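Local coordinates for Bd3459 (PDB 5CEB), which acts as a predatory endopeptidase of Bdellovibrio bacteriovorus and probably has serine-type D-Ala-D-Ala carboxypeptidase activity, at residues 247-252 and 336-341; 94-99 and 229-234; 186-191 and 206-211; 61-66 and 281-286. The protein carries 2 engineered substitutions. One frame throughout, in Å; residues are numbered along the deposited sequence.

Overall arrangement
From the N terminus, the chain first passes 61-66, which pairs with 281-286 to close interaction 4, the widest of the four loops. Within it, 94-99 pairs with 229-234 (interaction 2), joining two neighbouring strands of the six-stranded mixed sheet, and inside that loop 186-191 meets 206-211 (interaction 3), which ties the start of helix 188-200 to the loop before strand 212-218. Interaction 1 opens at 247-252, before interaction 4 has closed, and ends at 336-341, so these two cross. It joins the end of helix 240-249 to a loop preceding strand 354-361. The centres of interactions 2 and 4 lie about 50 Å apart, on opposite sides of the chain's centre.

Interaction 1 of 4, residues 247-252 and 336-341; sequences MNNQSN and AKDKAS
Q250 turns its CG anti to the backbone N (chi1 -164°) and stays extended beyond it, which carries the terminal amide across to the backbone of A340. The setting is the C-terminal end of helix 240-249, just before the sequence that starts at S251 and matches the SxN signature of penicillin-binding enzymes; the partner is a type I beta turn, D338 to S341. The NE2 of Q250 donates to A340 O at 3.2 Å, in the plane of its own amide but 39° above the carbonyl plane, so the bond misses the acceptor's lone pairs. A long, flexible glutamine suits this exposed position, where the backbone has left the helix and a reach is needed.

Closer in, N249 and S341 pack backbone against backbone, a fit that a small serine allows. The CA of S341 makes a C-H...O contact of 3.2 Å with N249 O, and its CB lies 3.6 Å from N249 OD1. The hydroxyl of S341 folds back on its own turn, donating to D338 O at 2.8 Å, an acceptor that the backbone N of S341 also uses.

The side chains of N249 and D338 cross at about a right angle, their amide and carboxylate planes turned 49° apart. D338 is buried, but Y421 binds its OD1 and K245 forms a salt bridge with its OD2, which would favour the charged form. One water completes the seam, accepting from N249 ND2 at 2.9 Å and donating to D338 OD1 at 2.9 Å.

Interaction 2 of 4, residues 94-99 and 229-234; sequences LHVTPT and KSTTMV
The imidazole of H95 lies side by side with the side chain of T232, both pointing the same way, and the hydroxyl meets the ring obliquely, with T232 OG1 3.4 Å from H95 ND1. Beyond this pair, the ring of F224 meets the imidazole at about 50°, and K226 donates to T232 OG1. A histidine suits the place because both ring nitrogens are used: NE2 is bonded to E109, and ND1 has a weak hydrogen bond to K226. At the far end, the P98 ring rests its CD against K229 O, at 3.8 Å.

H95 and T232 form a non-hydrogen-bonded pair, flanked by two hydrogen-bonded ones. L94 and M233 exchange both backbone bonds, and so do V96 and T231. The bond from V96 N to T231 O, at 2.8 Å, is close to straight (173°).

On the opposite face of the sheet from H95 come L94, V96, T231 and M233. V96 holds CG2 anti to the carbonyl carbon, and this branch touches the methyl CE of M233 at 3.6 Å; the flexible methionine can bend at chi3 to lay CE there, and it also packs on M131 and L435. T231 adds its CG2 methyl, 3.7 Å from V96 CB. Branched residues are at home on such a strand. L94 packs on L124 and L128 of helix 118-130, so this is the face that the helix covers.

The ladder is that of adjacent antiparallel strands, here 91-98 and 231-236 of a mixed sheet, which probably belongs to the region inserted between the SxxK and SxN motifs in S13 peptidases.

Interaction 3 of 4, residues 186-191 and 206-211; sequences ISPGYY and SNRPKI
Y191 and P209 come at each other from opposite directions, the proline laid over one face of the phenol. P209 CD stands 3.8 Å from the ring centroid, 26° off the normal, a CH-pi contact offset toward the rim; its CG and CD both lie 3.5 Å from the ring carbon CZ of Y191. The flat, electron-rich tyrosine and the rigid proline suit each other, since the proline C-H bonds beside the ring nitrogen are somewhat polarised. The phenol is also tied at its edge: Y191 OH donates to S206 O at 2.6 Å, near the ring plane. With CG anti to the backbone N (chi1 -169°), the ring leaves the helix toward the loop and is held both by its face and by its hydroxyl.

I186 crosses P209 at about a right angle, touching its CG with the end methyl CD1 at 3.9 Å. Helix 188-200, begun by S187 at its N-cap, and the loop 206-211 lie on the beta-alpha-beta connection between the parallel neighbours 135-141 and 212-218, and helix 118-130 packs alongside through Y122 and S126.

Farther out, R208 points its CB away, yet a bend at chi2 swings the guanidinium back over P188, obliquely, one face against the proline CB; the closest pair is NH1 to CG, 3.4 Å. A water bridges the backbones, accepting from I186 N and donating to P209 O, both at 3.0 Å.

Interaction 4 of 4, residues 61-66 and 281-286; sequences NKDDKF and TSDIEF
The polar bonds belong to K65, whose ammonium reaches two acceptors of 281-286. NZ forms a salt bridge with E285 OE1 at 3.1 Å and donates to T281 O at 3.0 Å, where it sits 27° from the carbonyl plane. The bend at chi3 (-52°) turns the end of the lysine toward both, while E285 stays extended and crosses it obliquely. A lysine suits the position: its long chain spans the gap and its charge meets a carboxylate and a carbonyl together.

The van der Waals contacts come from the same side chain. Its methylenes run alongside the backbone, with CG 3.3 Å from S282 O and CD 3.5 Å from T281 O, so that aliphatic carbons lie on carbonyl oxygens. In the fold, 61-66 ends at the first residue of strand 66-67, and strand 284-285 lies within the other segment; these are the two outer strands of a small antiparallel sheet, with 304-305 between them. K65 passes beside T306, just beyond the middle strand, and K62 packs on the cysteines of the disulfide C45-C307.

The water-mediated contact joins two like charges. D63 OD1 and D283 OD1 stand 4.4 Å apart, and one water donates to both, at 2.7 Å and 2.9 Å, which would ease their repulsion. D283 OD2 accepts from D280 N, a second hold on that carboxylate.

Interaction 1 of 4, residues 247-252 and 336-341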
loop_
_atom_site.group_PDB
_atom_site.type_symbol
_atom_site.label_atom_id
_atom_site.label_comp_id
_atom_site.label_asym_id
_atom_site.label_seq_id
_atom_site.Cartn_x
_atom_site.Cartn_y
_atom_site.Cartn_z
ATOM N N MET A 247 0.748 2.387 -1.606
ATOM C CA MET A 247 1.533 1.696 -0.607
ATOM C C MET A 247 3.013 1.481 -1.011
ATOM O O MET A 247 3.917 1.642 -0.203
ATOM C CB MET A 247 0.924 0.317 -0.342
ATOM C CG MET A 247 1.682 -0.517 0.672
ATOM S SD MET A 247 0.936 -2.102 0.938
ATOM C CE MET A 247 1.287 -2.970 -0.604
ATOM N N ASN A 248 3.218 1.072 -2.249
ATOM C CA ASN A 248 4.563 0.677 -2.714
ATOM C C ASN A 248 5.376 1.862 -3.218
ATOM O O ASN A 248 6.581 1.737 -3.381
ATOM C CB ASN A 248 4.480 -0.335 -3.805
ATOM C CG ASN A 248 3.987 -1.697 -3.298
ATOM O OD1 ASN A 248 4.311 -2.108 -2.191
ATOM N ND2 ASN A 248 3.251 -2.362 -4.080
ATOM N N ASN A 249 4.733 2.990 -3.478
ATOM C CA ASN A 249 5.504 4.253 -3.773
ATOM C C ASN A 249 6.314 4.614 -2.537
ATOM O O ASN A 249 7.547 4.734 -2.593
ATOM C CB ASN A 249 4.566 5.402 -4.137
ATOM C CG ASN A 249 4.286 5.488 -5.624
ATOM O OD1 ASN A 249 4.877 4.768 -6.451
ATOM N ND2 ASN A 249 3.433 6.382 -5.975
ATOM N N GLN A 250 5.599 4.805 -1.408
ATOM C CA GLN A 250 6.197 5.151 -0.106
ATOM C C GLN A 250 5.116 5.147 0.961
ATOM O O GLN A 250 4.046 5.744 0.782
ATOM C CB GLN A 250 6.839 6.559 -0.088
ATOM C CG GLN A 250 7.811 6.825 1.088
ATOM C CD GLN A 250 8.829 7.961 0.804
ATOM O OE1 GLN A 250 9.814 8.127 1.540
ATOM N NE2 GLN A 250 8.603 8.729 -0.276
ATOM N N SER A 251 5.352 4.426 2.030
ATOM C CA SER A 251 4.332 4.391 3.073
ATOM C C SER A 251 4.986 4.057 4.366
ATOM O O SER A 251 6.056 3.462 4.369
ATOM C CB SER A 251 3.229 3.376 2.722
ATOM O OG SER A 251 3.735 2.096 2.346
ATOM N N ASN A 252 4.314 4.378 5.463
ATOM C CA ASN A 252 4.666 3.719 6.726
ATOM C C ASN A 252 4.095 2.311 6.726
ATOM O O ASN A 252 3.716 1.799 5.673
ATOM C CB ASN A 252 4.270 4.544 7.948
ATOM C CG ASN A 252 2.812 4.771 8.028
ATOM O OD1 ASN A 252 2.013 4.044 7.433
ATOM N ND2 ASN A 252 2.438 5.799 8.750
ATOM N N ALA A 336 12.526 7.306 -11.385
ATOM C CA ALA A 336 12.514 8.635 -11.994
ATOM C C ALA A 336 11.149 9.212 -12.330
ATOM O O ALA A 336 11.006 10.434 -12.400
ATOM C CB ALA A 336 13.459 8.699 -13.217
ATOM N N LYS A 337 10.138 8.375 -12.560
ATOM C CA LYS A 337 8.835 8.829 -13.067
ATOM C C LYS A 337 7.865 9.066 -11.913
ATOM O O LYS A 337 7.128 10.044 -11.926
ATOM C CB LYS A 337 8.263 7.770 -14.023
ATOM C CG LYS A 337 8.969 7.619 -15.375
ATOM C CD LYS A 337 8.632 8.661 -16.379
ATOM C CE LYS A 337 9.277 8.406 -17.745
ATOM N NZ LYS A 337 8.373 7.630 -18.636
ATOM N N ASP A 338 7.832 8.148 -10.933
ATOM C CA ASP A 338 7.015 8.300 -9.740
ATOM C C ASP A 338 7.708 9.178 -8.663
ATOM O O ASP A 338 8.465 8.697 -7.796
ATOM C CB ASP A 338 6.576 6.927 -9.225
ATOM C CG ASP A 338 5.587 6.230 -10.172
ATOM O OD1 ASP A 338 4.613 6.905 -10.620
ATOM O OD2 ASP A 338 5.750 4.992 -10.431
ATOM N N LYS A 339 7.467 10.501 -8.760
ATOM C CA LYS A 339 8.134 11.496 -7.895
ATOM C C LYS A 339 7.793 11.411 -6.381
ATOM O O LYS A 339 8.607 11.739 -5.569
ATOM C CB LYS A 339 7.857 12.940 -8.419
ATOM C CG LYS A 339 8.505 13.252 -9.772
ATOM C CD LYS A 339 9.956 12.770 -9.840
ATOM C CE LYS A 339 10.830 13.510 -10.883
ATOM N NZ LYS A 339 12.094 12.736 -11.056
ATOM N N ALA A 340 6.626 10.944 -6.011
ATOM C CA ALA A 340 6.313 10.772 -4.601
ATOM C C ALA A 340 6.866 9.404 -4.006
ATOM O O ALA A 340 6.729 9.118 -2.807
ATOM C CB ALA A 340 4.786 10.938 -4.387
ATOM N N SER A 341 7.607 8.631 -4.794
ATOM C CA SER A 341 8.081 7.378 -4.330
ATOM C C SER A 341 9.508 7.500 -3.882
ATOM O O SER A 341 10.227 8.452 -4.188
ATOM C CB SER A 341 7.963 6.325 -5.420
ATOM O OG SER A 341 9.023 6.401 -6.369
HETATM O O HOH W 1 2.685 7.535 -8.555
#

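Interaction 2 of 4, residues 94-99 and 229-234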
loop_
_atom_site.group_PDB
_atom_site.type_symbol
_atom_site.label_atom_id
_atom_site.label_comp_id
_atom_site.label_asym_id
_atom_site.label_seq_id
_atom_site.Cartn_x
_atom_site.Cartn_y
_atom_site.Cartn_z
ATOM N N LEU A 94 -22.509 4.390 4.490
ATOM C CA LEU A 94 -22.971 5.398 5.415
ATOM C C LEU A 94 -24.457 5.193 5.528
ATOM O O LEU A 94 -25.146 5.160 4.509
ATOM C CB LEU A 94 -22.704 6.783 4.875
ATOM C CG LEU A 94 -21.366 7.389 5.263
ATOM C CD1 LEU A 94 -20.240 6.537 4.734
ATOM C CD2 LEU A 94 -21.270 8.810 4.769
ATOM N N HIS A 95 -24.944 5.008 6.756
ATOM C CA HIS A 95 -26.388 4.930 7.016
ATOM C C HIS A 95 -26.811 6.275 7.597
ATOM O O HIS A 95 -26.372 6.660 8.689
ATOM C CB HIS A 95 -26.728 3.782 7.972
ATOM C CG HIS A 95 -26.283 2.439 7.489
ATOM N ND1 HIS A 95 -27.093 1.612 6.738
ATOM C CD2 HIS A 95 -25.098 1.790 7.607
ATOM C CE1 HIS A 95 -26.436 0.512 6.421
ATOM N NE2 HIS A 95 -25.225 0.588 6.944
ATOM N N VAL A 96 -27.684 6.966 6.870
ATOM C CA VAL A 96 -27.962 8.361 7.108
ATOM C C VAL A 96 -29.446 8.549 7.445
ATOM O O VAL A 96 -30.312 8.209 6.645
ATOM C CB VAL A 96 -27.602 9.193 5.869
ATOM C CG1 VAL A 96 -27.968 10.686 6.081
ATOM C CG2 VAL A 96 -26.128 8.992 5.514
ATOM N N THR A 97 -29.701 9.096 8.635
ATOM C CA THR A 97 -31.030 9.328 9.138
ATOM C C THR A 97 -31.197 10.794 9.514
ATOM O O THR A 97 -30.447 11.277 10.351
ATOM C CB THR A 97 -31.300 8.482 10.392
ATOM O OG1 THR A 97 -31.131 7.095 10.084
ATOM C CG2 THR A 97 -32.777 8.733 10.938
ATOM N N PRO A 98 -32.186 11.492 8.911
ATOM C CA PRO A 98 -32.635 12.837 9.344
ATOM C C PRO A 98 -33.070 12.916 10.800
ATOM O O PRO A 98 -33.686 11.992 11.291
ATOM C CB PRO A 98 -33.867 13.103 8.468
ATOM C CG PRO A 98 -33.639 12.272 7.252
ATOM C CD PRO A 98 -32.973 11.028 7.749
ATOM N N THR A 99 -32.723 14.001 11.481
ATOM C CA THR A 99 -33.183 14.237 12.852
ATOM C C THR A 99 -34.252 15.314 12.819
ATOM O O THR A 99 -34.295 16.116 11.881
ATOM C CB THR A 99 -32.037 14.708 13.746
ATOM O OG1 THR A 99 -31.412 15.846 13.140
ATOM C CG2 THR A 99 -31.002 13.602 13.908
ATOM N N LYS A 229 -36.149 4.782 8.630
ATOM C CA LYS A 229 -36.060 5.856 7.630
ATOM C C LYS A 229 -34.622 6.347 7.432
ATOM O O LYS A 229 -34.374 7.530 7.121
ATOM C CB LYS A 229 -37.038 6.989 7.938
ATOM C CG LYS A 229 -36.820 7.731 9.244
ATOM C CD LYS A 229 -38.162 8.004 9.940
ATOM C CE LYS A 229 -38.014 8.975 11.109
ATOM N NZ LYS A 229 -36.776 8.760 11.933
ATOM N N SER A 230 -33.677 5.422 7.577
ATOM C CA SER A 230 -32.320 5.646 7.086
ATOM C C SER A 230 -32.318 5.520 5.594
ATOM O O SER A 230 -33.026 4.681 5.045
ATOM C CB SER A 230 -31.343 4.542 7.527
ATOM O OG SER A 230 -31.234 4.426 8.919
ATOM N N THR A 231 -31.449 6.305 4.964
ATOM C CA THR A 231 -30.955 5.984 3.641
ATOM C C THR A 231 -29.537 5.349 3.781
ATOM O O THR A 231 -28.829 5.612 4.740
ATOM C CB THR A 231 -30.969 7.234 2.720
ATOM O OG1 THR A 231 -30.637 6.852 1.380
ATOM C CG2 THR A 231 -29.973 8.309 3.162
ATOM N N THR A 232 -29.158 4.510 2.826
ATOM C CA THR A 232 -27.829 3.879 2.771
ATOM C C THR A 232 -27.089 4.423 1.576
ATOM O O THR A 232 -27.596 4.348 0.449
ATOM C CB THR A 232 -27.949 2.358 2.601
ATOM O OG1 THR A 232 -28.686 1.833 3.704
ATOM C CG2 THR A 232 -26.557 1.689 2.517
ATOM N N MET A 233 -25.902 4.996 1.807
ATOM C CA MET A 233 -25.059 5.477 0.731
ATOM C C MET A 233 -23.710 4.753 0.765
ATOM O O MET A 233 -23.216 4.418 1.837
ATOM C CB MET A 233 -24.898 6.986 0.847
ATOM C CG MET A 233 -26.233 7.705 0.740
ATOM S SD MET A 233 -26.039 9.469 0.512
ATOM C CE MET A 233 -25.350 9.953 2.085
ATOM N N VAL A 234 -23.161 4.496 -0.411
ATOM C CA VAL A 234 -21.901 3.778 -0.555
ATOM C C VAL A 234 -20.831 4.760 -0.992
ATOM O O VAL A 234 -21.034 5.539 -1.892
ATOM C CB VAL A 234 -21.932 2.554 -1.538
ATOM C CG1 VAL A 234 -22.237 2.960 -2.985
ATOM C CG2 VAL A 234 -20.591 1.794 -1.534
#

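Interaction 3 of 4, residues 186-191 and 206-211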
loop_
_atom_site.group_PDB
_atom_site.type_symbol
_atom_site.label_atom_id
_atom_site.label_comp_id
_atom_site.label_asym_id
_atom_site.label_seq_id
_atom_site.Cartn_x
_atom_site.Cartn_y
_atom_site.Cartn_z
ATOM N N ILE A 186 -10.636 22.280 7.871
ATOM C CA ILE A 186 -9.876 21.693 6.797
ATOM C C ILE A 186 -8.857 22.756 6.377
ATOM O O ILE A 186 -9.177 23.931 6.286
ATOM C CB ILE A 186 -10.792 21.287 5.652
ATOM C CG1 ILE A 186 -11.643 20.100 6.146
ATOM C CG2 ILE A 186 -9.982 20.933 4.380
ATOM C CD1 ILE A 186 -12.503 19.542 5.058
ATOM N N SER A 187 -7.636 22.311 6.137
ATOM C CA SER A 187 -6.530 23.220 5.864
ATOM C C SER A 187 -6.685 23.623 4.373
ATOM O O SER A 187 -6.716 22.770 3.530
ATOM C CB SER A 187 -5.202 22.461 6.151
ATOM O OG SER A 187 -4.105 22.945 5.389
ATOM N N PRO A 188 -6.801 24.919 4.068
ATOM C CA PRO A 188 -6.965 25.294 2.659
ATOM C C PRO A 188 -5.817 24.921 1.730
ATOM O O PRO A 188 -6.104 24.537 0.600
ATOM C CB PRO A 188 -7.134 26.759 2.696
ATOM C CG PRO A 188 -7.604 27.081 4.093
ATOM C CD PRO A 188 -6.923 26.070 4.958
ATOM N N GLY A 189 -4.563 25.023 2.190
ATOM C CA GLY A 189 -3.438 24.655 1.347
ATOM C C GLY A 189 -3.473 23.171 1.027
ATOM O O GLY A 189 -3.437 22.767 -0.122
ATOM N N TYR A 190 -3.602 22.351 2.030
ATOM C CA TYR A 190 -3.635 20.888 1.753
ATOM C C TYR A 190 -4.850 20.468 0.899
ATOM O O TYR A 190 -4.737 19.763 -0.120
ATOM C CB TYR A 190 -3.642 20.137 3.091
ATOM C CG TYR A 190 -3.469 18.693 2.905
ATOM C CD1 TYR A 190 -4.515 17.910 2.494
ATOM C CD2 TYR A 190 -2.208 18.081 3.095
ATOM C CE1 TYR A 190 -4.361 16.542 2.314
ATOM C CE2 TYR A 190 -2.048 16.730 2.927
ATOM C CZ TYR A 190 -3.115 15.964 2.524
ATOM O OH TYR A 190 -2.941 14.622 2.325
ATOM N N TYR A 191 -6.030 20.984 1.242
ATOM C CA TYR A 191 -7.192 20.741 0.398
ATOM C C TYR A 191 -7.108 21.248 -1.019
ATOM O O TYR A 191 -7.553 20.598 -1.959
ATOM C CB TYR A 191 -8.444 21.323 1.077
ATOM C CG TYR A 191 -9.704 20.905 0.451
ATOM C CD1 TYR A 191 -10.309 19.700 0.807
ATOM C CD2 TYR A 191 -10.341 21.705 -0.455
ATOM C CE1 TYR A 191 -11.502 19.313 0.245
ATOM C CE2 TYR A 191 -11.531 21.327 -1.019
ATOM C CZ TYR A 191 -12.096 20.095 -0.686
ATOM O OH TYR A 191 -13.273 19.695 -1.266
ATOM N N SER A 206 -15.836 19.719 -3.418
ATOM C CA SER A 206 -16.589 20.906 -3.015
ATOM C C SER A 206 -15.632 22.026 -2.669
ATOM O O SER A 206 -14.462 21.789 -2.329
ATOM C CB SER A 206 -17.486 20.595 -1.808
ATOM O OG SER A 206 -18.434 19.533 -2.068
ATOM N N ASN A 207 -16.146 23.238 -2.708
ATOM C CA ASN A 207 -15.380 24.424 -2.316
ATOM C C ASN A 207 -15.442 24.601 -0.814
ATOM O O ASN A 207 -16.539 24.534 -0.220
ATOM C CB ASN A 207 -15.973 25.679 -2.976
ATOM C CG ASN A 207 -15.088 26.895 -2.799
ATOM O OD1 ASN A 207 -13.862 26.819 -3.022
ATOM N ND2 ASN A 207 -15.693 28.031 -2.378
ATOM N N ARG A 208 -14.289 24.847 -0.199
ATOM C CA ARG A 208 -14.205 25.099 1.237
ATOM C C ARG A 208 -15.204 24.277 2.088
ATOM O O ARG A 208 -16.051 24.809 2.830
ATOM C CB ARG A 208 -14.322 26.580 1.518
ATOM C CG ARG A 208 -13.169 27.368 0.842
ATOM C CD ARG A 208 -12.692 28.458 1.769
ATOM N NE ARG A 208 -11.375 29.026 1.498
ATOM C CZ ARG A 208 -10.405 29.214 2.400
ATOM N NH1 ARG A 208 -10.515 28.828 3.675
ATOM N NH2 ARG A 208 -9.292 29.811 2.007
ATOM N N PRO A 209 -15.040 22.962 2.032
ATOM C CA PRO A 209 -16.023 22.170 2.709
ATOM C C PRO A 209 -15.813 22.204 4.196
ATOM O O PRO A 209 -14.732 22.569 4.719
ATOM C CB PRO A 209 -15.817 20.793 2.124
ATOM C CG PRO A 209 -14.341 20.754 1.874
ATOM C CD PRO A 209 -13.985 22.143 1.421
ATOM N N LYS A 210 -16.888 21.867 4.893
ATOM C CA LYS A 210 -16.825 21.818 6.338
ATOM C C LYS A 210 -17.887 20.882 6.916
ATOM O O LYS A 210 -18.923 20.564 6.274
ATOM C CB LYS A 210 -17.008 23.244 6.902
ATOM C CG LYS A 210 -18.234 23.948 6.371
ATOM C CD LYS A 210 -18.385 25.327 7.025
ATOM C CE LYS A 210 -19.831 25.795 7.073
ATOM N NZ LYS A 210 -20.269 26.298 5.761
ATOM N N ILE A 211 -17.642 20.520 8.165
ATOM C CA ILE A 211 -18.532 19.643 8.920
ATOM C C ILE A 211 -18.484 20.000 10.416
ATOM O O ILE A 211 -17.429 20.398 10.963
ATOM C CB ILE A 211 -18.162 18.161 8.640
ATOM C CG1 ILE A 211 -19.354 17.242 8.876
ATOM C CG2 ILE A 211 -16.919 17.714 9.369
ATOM C CD1 ILE A 211 -20.364 17.309 7.747
HETATM O O HOH W 2 -13.494 22.883 7.406
#

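Interaction 4 of 4, residues 61-66 and 281-286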
loop_
_atom_site.group_PDB
_atom_site.type_symbol
_atom_site.label_atom_id
_atom_site.label_comp_id
_atom_site.label_asym_id
_atom_site.label_seq_id
_atom_site.Cartn_x
_atom_site.Cartn_y
_atom_site.Cartn_z
ATOM N N ASN A 61 24.191 -17.432 -2.172
ATOM C CA ASN A 61 23.329 -17.162 -1.045
ATOM C C ASN A 61 21.875 -16.966 -1.456
ATOM O O ASN A 61 21.055 -16.647 -0.588
ATOM C CB ASN A 61 23.828 -15.943 -0.260
ATOM C CG ASN A 61 25.118 -16.215 0.478
ATOM O OD1 ASN A 61 25.483 -17.347 0.714
ATOM N ND2 ASN A 61 25.785 -15.162 0.894
ATOM N N LYS A 62 21.529 -17.204 -2.724
ATOM C CA LYS A 62 20.146 -16.892 -3.177
ATOM C C LYS A 62 19.024 -17.775 -2.591
ATOM O O LYS A 62 17.854 -17.453 -2.806
ATOM C CB LYS A 62 20.008 -16.913 -4.699
ATOM C CG LYS A 62 20.220 -18.307 -5.288
ATOM C CD LYS A 62 20.486 -18.243 -6.786
ATOM C CE LYS A 62 20.810 -19.647 -7.346
ATOM N NZ LYS A 62 22.166 -20.034 -6.942
ATOM N N ASP A 63 19.378 -18.876 -1.933
ATOM C CA ASP A 63 18.419 -19.685 -1.217
ATOM C C ASP A 63 18.576 -19.625 0.333
ATOM O O ASP A 63 18.195 -20.575 1.012
ATOM C CB ASP A 63 18.494 -21.169 -1.725
ATOM C CG ASP A 63 17.145 -21.959 -1.484
ATOM O OD1 ASP A 63 16.093 -21.281 -1.271
ATOM O OD2 ASP A 63 17.131 -23.212 -1.516
ATOM N N ASP A 64 19.163 -18.558 0.877
ATOM C CA ASP A 64 19.252 -18.374 2.351
ATOM C C ASP A 64 18.329 -17.172 2.698
ATOM O O ASP A 64 18.163 -16.243 1.924
ATOM C CB ASP A 64 20.687 -18.045 2.787
ATOM C CG ASP A 64 21.726 -19.069 2.313
ATOM O OD1 ASP A 64 21.476 -20.271 2.319
ATOM O OD2 ASP A 64 22.813 -18.653 1.892
ATOM N N LYS A 65 17.706 -17.219 3.854
ATOM C CA LYS A 65 16.774 -16.174 4.267
ATOM C C LYS A 65 17.505 -14.944 4.818
ATOM O O LYS A 65 18.485 -15.067 5.549
ATOM C CB LYS A 65 15.804 -16.741 5.300
ATOM C CG LYS A 65 14.763 -17.721 4.758
ATOM C CD LYS A 65 13.647 -18.011 5.793
ATOM C CE LYS A 65 14.177 -18.438 7.149
ATOM N NZ LYS A 65 13.070 -18.582 8.158
ATOM N N PHE A 66 17.040 -13.770 4.451
ATOM C CA PHE A 66 17.582 -12.514 4.942
ATOM C C PHE A 66 16.421 -11.541 5.200
ATOM O O PHE A 66 15.360 -11.680 4.586
ATOM C CB PHE A 66 18.543 -11.875 3.885
ATOM C CG PHE A 66 19.783 -12.712 3.607
ATOM C CD1 PHE A 66 20.796 -12.798 4.543
ATOM C CD2 PHE A 66 19.935 -13.365 2.409
ATOM C CE1 PHE A 66 21.919 -13.569 4.316
ATOM C CE2 PHE A 66 21.048 -14.165 2.166
ATOM C CZ PHE A 66 22.065 -14.249 3.115
ATOM N N THR A 281 8.081 -21.981 5.646
ATOM C CA THR A 281 8.756 -20.979 6.448
ATOM C C THR A 281 10.275 -20.956 6.289
ATOM O O THR A 281 10.865 -19.917 6.543
ATOM C CB THR A 281 8.327 -20.985 7.944
ATOM O OG1 THR A 281 8.439 -22.294 8.436
ATOM C CG2 THR A 281 6.844 -20.499 8.104
ATOM N N SER A 282 10.875 -22.001 5.752
ATOM C CA SER A 282 12.320 -21.998 5.335
ATOM C C SER A 282 12.585 -21.175 4.060
ATOM O O SER A 282 13.704 -20.744 3.830
ATOM C CB SER A 282 12.835 -23.428 5.101
ATOM O OG SER A 282 12.220 -24.014 3.963
ATOM N N ASP A 283 11.543 -20.911 3.271
ATOM C CA ASP A 283 11.628 -19.998 2.131
ATOM C C ASP A 283 11.279 -18.555 2.501
ATOM O O ASP A 283 11.880 -17.576 1.950
ATOM C CB ASP A 283 10.676 -20.480 1.060
ATOM C CG ASP A 283 10.956 -21.894 0.624
ATOM O OD1 ASP A 283 12.042 -22.149 0.056
ATOM O OD2 ASP A 283 10.110 -22.757 0.876
ATOM N N ILE A 284 10.267 -18.387 3.383
ATOM C CA ILE A 284 9.679 -17.065 3.593
ATOM C C ILE A 284 8.898 -17.068 4.915
ATOM O O ILE A 284 8.098 -17.976 5.133
ATOM C CB ILE A 284 8.767 -16.653 2.400
ATOM C CG1 ILE A 284 8.259 -15.203 2.579
ATOM C CG2 ILE A 284 7.605 -17.620 2.242
ATOM C CD1 ILE A 284 7.740 -14.544 1.330
ATOM N N GLU A 285 9.241 -16.157 5.833
ATOM C CA GLU A 285 8.693 -16.158 7.196
ATOM C C GLU A 285 8.244 -14.759 7.451
ATOM O O GLU A 285 9.075 -13.864 7.558
ATOM C CB GLU A 285 9.725 -16.604 8.245
ATOM C CG GLU A 285 9.079 -16.768 9.642
ATOM C CD GLU A 285 9.921 -17.523 10.671
ATOM O OE1 GLU A 285 11.056 -17.918 10.385
ATOM O OE2 GLU A 285 9.425 -17.784 11.780
ATOM N N PHE A 286 6.922 -14.553 7.461
ATOM C CA PHE A 286 6.345 -13.255 7.726
ATOM C C PHE A 286 5.736 -13.183 9.131
ATOM O O PHE A 286 5.234 -14.198 9.660
ATOM C CB PHE A 286 5.294 -12.984 6.692
ATOM C CG PHE A 286 5.798 -12.229 5.501
ATOM C CD1 PHE A 286 7.042 -12.546 4.915
ATOM C CD2 PHE A 286 5.005 -11.259 4.910
ATOM C CE1 PHE A 286 7.499 -11.823 3.821
ATOM C CE2 PHE A 286 5.439 -10.561 3.796
ATOM C CZ PHE A 286 6.700 -10.840 3.266
HETATM O O HOH W 3 13.586 -20.318 -1.613
#